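Local coordinates for PCF11 protein (Saccharomyces cerevisiae, PDB 1SZ9), which probably binds the carboxy-terminal domain of RNA polymerase II through its CTD-interacting domain, linking transcription to 3'-end processing of mRNA, at residues E18-L30 against Q59-C71. Residues are numbered along the deposited sequence; the frame is centred on the assembly and turned at random.
Sequences ELTFNSRPIITTL and QKLYAFYALDSIC
With CG anti to its carbonyl carbon (chi1 -48°) and chi2 at -53°, Tyr62 turns one ring face to the backbone of Phe21 and Asn22; Phe21 CA lies 3.5 Å from Tyr62 CD2, and Asn22 N sits over the same face. A broad flat ring suits a turn that presents mainly backbone, with Asn22 CB beside it. Asn22, its CG anti to the backbone N, sends its amide across to Tyr65, where Asn22 OD1 meets the ring edge 3.8 Å from Tyr65 CD2. An alanine in place of Tyr62 is likely to leave the Phe21-Asn22 backbone without its platform, free to shift.

Leu19, centre of an inverse gamma turn, brings CD1 to 3.3 Å from Tyr62 O; the small Ala66 leaves room for this methyl, and its CB also receives Leu30 CD1 at 4.2 Å. Water 1 donates to both Leu19 O (2.7 Å) and Gln59 O. Beyond Ser23, the N-cap of helix 24-36, whose OG accepts from Ile26 N, branched Ile27 divides its contacts: CD1 touches Tyr65 CB, while CG2 reaches Ser69 CB at 3.6 Å. Ser69 OG is hydrogen-bonded to Thr31 OG1 and shares water 2 with Arg24 NH2.

Segments 24-30 and 59-71 of helices 24-36 and 57-73 cross at -45° in the arm-repeat-like superhelix of CID domains, with Leu30 also packing on helix 3-16 and Ala63 and Ile70 on helix 41-54.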
loop_
_atom_site.group_PDB
_atom_site.type_symbol
_atom_site.label_atom_id
_atom_site.label_comp_id
_atom_site.label_asym_id
_atom_site.label_seq_id
_atom_site.Cartn_x
_atom_site.Cartn_y
_atom_site.Cartn_z
ATOM N N GLU A 18 3.868 13.754 -6.009
ATOM C CA GLU A 18 5.177 13.698 -6.642
ATOM C C GLU A 18 5.679 12.256 -6.831
ATOM O O GLU A 18 6.728 12.043 -7.437
ATOM C CB GLU A 18 6.190 14.492 -5.814
ATOM C CG GLU A 18 6.015 16.008 -5.854
ATOM C CD GLU A 18 6.126 16.559 -7.259
ATOM O OE1 GLU A 18 7.106 16.223 -7.960
ATOM O OE2 GLU A 18 5.229 17.325 -7.667
ATOM N N LEU A 19 4.929 11.282 -6.318
ATOM C CA LEU A 19 5.329 9.862 -6.409
ATOM C C LEU A 19 5.018 9.273 -7.783
ATOM O O LEU A 19 4.108 8.447 -7.930
ATOM C CB LEU A 19 4.600 9.029 -5.363
ATOM C CG LEU A 19 5.401 8.215 -4.347
ATOM C CD1 LEU A 19 4.491 7.119 -3.819
ATOM C CD2 LEU A 19 6.680 7.630 -4.941
ATOM N N THR A 20 5.790 9.701 -8.774
ATOM C CA THR A 20 5.606 9.263 -10.150
ATOM C C THR A 20 6.591 8.155 -10.527
ATOM O O THR A 20 6.573 7.641 -11.638
ATOM C CB THR A 20 5.781 10.449 -11.102
ATOM O OG1 THR A 20 7.080 11.013 -10.913
ATOM C CG2 THR A 20 4.730 11.515 -10.813
ATOM N N PHE A 21 7.461 7.808 -9.587
ATOM C CA PHE A 21 8.432 6.746 -9.781
ATOM C C PHE A 21 8.763 6.211 -8.375
ATOM O O PHE A 21 8.221 6.707 -7.370
ATOM C CB PHE A 21 9.687 7.253 -10.521
ATOM C CG PHE A 21 10.503 8.270 -9.746
ATOM C CD1 PHE A 21 10.074 9.589 -9.628
ATOM C CD2 PHE A 21 11.691 7.893 -9.121
ATOM C CE1 PHE A 21 10.811 10.514 -8.899
ATOM C CE2 PHE A 21 12.432 8.807 -8.392
ATOM C CZ PHE A 21 11.992 10.117 -8.280
ATOM N N ASN A 22 9.608 5.190 -8.307
ATOM C CA ASN A 22 9.972 4.578 -7.038
ATOM C C ASN A 22 10.987 5.470 -6.341
ATOM O O ASN A 22 12.191 5.206 -6.349
ATOM C CB ASN A 22 10.532 3.171 -7.274
ATOM C CG ASN A 22 10.834 2.434 -5.976
ATOM O OD1 ASN A 22 10.477 2.888 -4.884
ATOM N ND2 ASN A 22 11.490 1.291 -6.093
ATOM N N SER A 23 10.476 6.555 -5.758
ATOM C CA SER A 23 11.309 7.520 -5.060
ATOM C C SER A 23 11.529 7.166 -3.606
ATOM O O SER A 23 10.607 7.274 -2.792
ATOM C CB SER A 23 10.676 8.910 -5.123
ATOM O OG SER A 23 11.436 9.797 -4.337
ATOM N N ARG A 24 12.750 6.772 -3.271
ATOM C CA ARG A 24 13.067 6.420 -1.886
ATOM C C ARG A 24 12.902 7.624 -0.932
ATOM O O ARG A 24 12.306 7.483 0.125
ATOM C CB ARG A 24 14.494 5.825 -1.786
ATOM C CG ARG A 24 14.648 4.439 -2.436
ATOM C CD ARG A 24 13.639 3.444 -1.840
ATOM N NE ARG A 24 13.791 3.360 -0.384
ATOM C CZ ARG A 24 12.818 3.035 0.462
ATOM N NH1 ARG A 24 11.595 2.751 0.012
ATOM N NH2 ARG A 24 13.070 3.002 1.762
ATOM N N PRO A 25 13.400 8.824 -1.309
ATOM C CA PRO A 25 13.256 9.991 -0.418
ATOM C C PRO A 25 11.801 10.297 -0.101
ATOM O O PRO A 25 11.454 10.568 1.042
ATOM C CB PRO A 25 13.907 11.132 -1.210
ATOM C CG PRO A 25 14.888 10.442 -2.072
ATOM C CD PRO A 25 14.158 9.194 -2.516
ATOM N N ILE A 26 10.955 10.249 -1.127
ATOM C CA ILE A 26 9.528 10.513 -0.967
ATOM C C ILE A 26 8.828 9.421 -0.147
ATOM O O ILE A 26 8.078 9.703 0.789
ATOM C CB ILE A 26 8.812 10.623 -2.345
ATOM C CG1 ILE A 26 9.263 11.887 -3.090
ATOM C CG2 ILE A 26 7.315 10.611 -2.154
ATOM C CD1 ILE A 26 8.642 12.026 -4.490
ATOM N N ILE A 27 9.066 8.169 -0.500
ATOM C CA ILE A 27 8.428 7.084 0.238
ATOM C C ILE A 27 8.820 7.146 1.709
ATOM O O ILE A 27 7.976 7.018 2.595
ATOM C CB ILE A 27 8.797 5.710 -0.379
ATOM C CG1 ILE A 27 7.968 5.497 -1.655
ATOM C CG2 ILE A 27 8.535 4.576 0.613
ATOM C CD1 ILE A 27 8.538 4.418 -2.545
ATOM N N THR A 28 10.099 7.365 1.967
ATOM C CA THR A 28 10.569 7.439 3.346
ATOM C C THR A 28 9.996 8.653 4.071
ATOM O O THR A 28 9.662 8.573 5.250
ATOM C CB THR A 28 12.111 7.470 3.386
ATOM O OG1 THR A 28 12.602 6.167 3.034
ATOM C CG2 THR A 28 12.619 7.833 4.797
ATOM N N THR A 29 9.877 9.773 3.365
ATOM C CA THR A 29 9.332 10.981 3.967
ATOM C C THR A 29 7.853 10.784 4.294
ATOM O O THR A 29 7.390 11.216 5.351
ATOM C CB THR A 29 9.558 12.211 3.046
ATOM O OG1 THR A 29 10.970 12.463 2.951
ATOM C CG2 THR A 29 8.867 13.456 3.611
ATOM N N LEU A 30 7.111 10.124 3.407
ATOM C CA LEU A 30 5.698 9.851 3.679
ATOM C C LEU A 30 5.559 8.908 4.902
ATOM O O LEU A 30 4.619 9.034 5.689
ATOM C CB LEU A 30 5.024 9.207 2.455
ATOM C CG LEU A 30 4.792 10.095 1.220
ATOM C CD1 LEU A 30 4.296 9.237 0.027
ATOM C CD2 LEU A 30 3.754 11.195 1.572
ATOM N N GLN A 59 2.322 4.218 -11.893
ATOM C CA GLN A 59 2.294 5.002 -10.680
ATOM C C GLN A 59 1.518 4.325 -9.561
ATOM O O GLN A 59 1.767 4.603 -8.392
ATOM C CB GLN A 59 1.749 6.406 -10.980
ATOM C CG GLN A 59 2.727 7.277 -11.792
ATOM C CD GLN A 59 2.128 8.617 -12.198
ATOM O OE1 GLN A 59 1.396 9.246 -11.425
ATOM N NE2 GLN A 59 2.449 9.069 -13.410
ATOM N N LYS A 60 0.595 3.426 -9.903
ATOM C CA LYS A 60 -0.180 2.730 -8.882
ATOM C C LYS A 60 0.748 1.862 -8.013
ATOM O O LYS A 60 0.521 1.716 -6.802
ATOM C CB LYS A 60 -1.268 1.837 -9.503
ATOM C CG LYS A 60 -2.412 2.559 -10.251
ATOM C CD LYS A 60 -3.457 1.529 -10.705
ATOM C CE LYS A 60 -4.588 2.152 -11.558
ATOM N NZ LYS A 60 -5.263 3.342 -10.919
ATOM N N LEU A 61 1.777 1.285 -8.636
ATOM C CA LEU A 61 2.743 0.451 -7.917
ATOM C C LEU A 61 3.479 1.259 -6.856
ATOM O O LEU A 61 3.622 0.822 -5.733
ATOM C CB LEU A 61 3.790 -0.144 -8.871
ATOM C CG LEU A 61 4.897 -1.003 -8.226
ATOM C CD1 LEU A 61 4.260 -2.215 -7.523
ATOM C CD2 LEU A 61 5.915 -1.479 -9.282
ATOM N N TYR A 62 3.942 2.446 -7.226
ATOM C CA TYR A 62 4.699 3.265 -6.286
ATOM C C TYR A 62 3.855 3.731 -5.104
ATOM O O TYR A 62 4.365 3.856 -3.992
ATOM C CB TYR A 62 5.351 4.423 -7.042
ATOM C CG TYR A 62 6.054 3.916 -8.287
ATOM C CD1 TYR A 62 6.987 2.877 -8.213
ATOM C CD2 TYR A 62 5.755 4.443 -9.544
ATOM C CE1 TYR A 62 7.603 2.372 -9.372
ATOM C CE2 TYR A 62 6.357 3.958 -10.701
ATOM C CZ TYR A 62 7.278 2.921 -10.610
ATOM O OH TYR A 62 7.844 2.429 -11.760
ATOM N N ALA A 63 2.561 3.943 -5.334
ATOM C CA ALA A 63 1.654 4.334 -4.252
ATOM C C ALA A 63 1.507 3.113 -3.328
ATOM O O ALA A 63 1.420 3.256 -2.104
ATOM C CB ALA A 63 0.273 4.752 -4.817
ATOM N N PHE A 64 1.450 1.918 -3.910
ATOM C CA PHE A 64 1.379 0.699 -3.089
ATOM C C PHE A 64 2.704 0.532 -2.314
ATOM O O PHE A 64 2.718 -0.031 -1.217
ATOM C CB PHE A 64 1.131 -0.545 -3.956
ATOM C CG PHE A 64 -0.218 -1.188 -3.724
ATOM C CD1 PHE A 64 -0.530 -1.759 -2.487
ATOM C CD2 PHE A 64 -1.167 -1.239 -4.749
ATOM C CE1 PHE A 64 -1.763 -2.372 -2.268
ATOM C CE2 PHE A 64 -2.412 -1.851 -4.543
ATOM C CZ PHE A 64 -2.710 -2.421 -3.294
ATOM N N TYR A 65 3.818 1.000 -2.878
ATOM C CA TYR A 65 5.092 0.894 -2.138
ATOM C C TYR A 65 5.043 1.849 -0.957
ATOM O O TYR A 65 5.617 1.580 0.091
ATOM C CB TYR A 65 6.310 1.202 -3.018
ATOM C CG TYR A 65 6.696 0.106 -3.999
ATOM C CD1 TYR A 65 6.108 -1.165 -3.951
ATOM C CD2 TYR A 65 7.679 0.331 -4.961
ATOM C CE1 TYR A 65 6.506 -2.193 -4.857
ATOM C CE2 TYR A 65 8.077 -0.673 -5.853
ATOM C CZ TYR A 65 7.487 -1.931 -5.790
ATOM O OH TYR A 65 7.926 -2.926 -6.643
ATOM N N ALA A 66 4.331 2.967 -1.113
ATOM C CA ALA A 66 4.176 3.905 -0.001
ATOM C C ALA A 66 3.357 3.201 1.111
ATOM O O ALA A 66 3.722 3.233 2.289
ATOM C CB ALA A 66 3.453 5.158 -0.479
ATOM N N LEU A 67 2.249 2.577 0.716
ATOM C CA LEU A 67 1.373 1.834 1.625
ATOM C C LEU A 67 2.192 0.736 2.333
ATOM O O LEU A 67 2.096 0.550 3.544
ATOM C CB LEU A 67 0.238 1.183 0.816
ATOM C CG LEU A 67 -0.857 0.363 1.525
ATOM C CD1 LEU A 67 -2.103 0.277 0.620
ATOM C CD2 LEU A 67 -0.351 -1.047 1.857
ATOM N N ASP A 68 2.995 0.023 1.551
ATOM C CA ASP A 68 3.846 -1.050 2.056
ATOM C C ASP A 68 4.854 -0.536 3.104
ATOM O O ASP A 68 5.001 -1.126 4.168
ATOM C CB ASP A 68 4.620 -1.678 0.885
ATOM C CG ASP A 68 5.486 -2.843 1.313
ATOM O OD1 ASP A 68 4.953 -3.949 1.519
ATOM O OD2 ASP A 68 6.706 -2.652 1.451
ATOM N N SER A 69 5.539 0.560 2.790
ATOM C CA SER A 69 6.538 1.125 3.702
ATOM C C SER A 69 5.896 1.565 5.020
ATOM O O SER A 69 6.388 1.244 6.101
ATOM C CB SER A 69 7.269 2.297 3.023
ATOM O OG SER A 69 8.246 2.872 3.876
ATOM N N ILE A 70 4.781 2.279 4.928
ATOM C CA ILE A 70 4.074 2.724 6.117
ATOM C C ILE A 70 3.641 1.541 6.998
ATOM O O ILE A 70 3.825 1.556 8.220
ATOM C CB ILE A 70 2.847 3.586 5.716
ATOM C CG1 ILE A 70 3.337 4.958 5.218
ATOM C CG2 ILE A 70 1.859 3.711 6.892
ATOM C CD1 ILE A 70 2.284 5.728 4.427
ATOM N N CYS A 71 3.082 0.501 6.389
ATOM C CA CYS A 71 2.660 -0.653 7.169
ATOM C C CYS A 71 3.812 -1.439 7.795
ATOM O O CYS A 71 3.743 -1.829 8.959
ATOM C CB CYS A 71 1.810 -1.584 6.313
ATOM S SG CYS A 71 0.208 -0.876 5.941
HETATM O O HOH W 1 1.960 7.041 -7.096
HETATM O O HOH W 2 10.786 1.995 3.036
#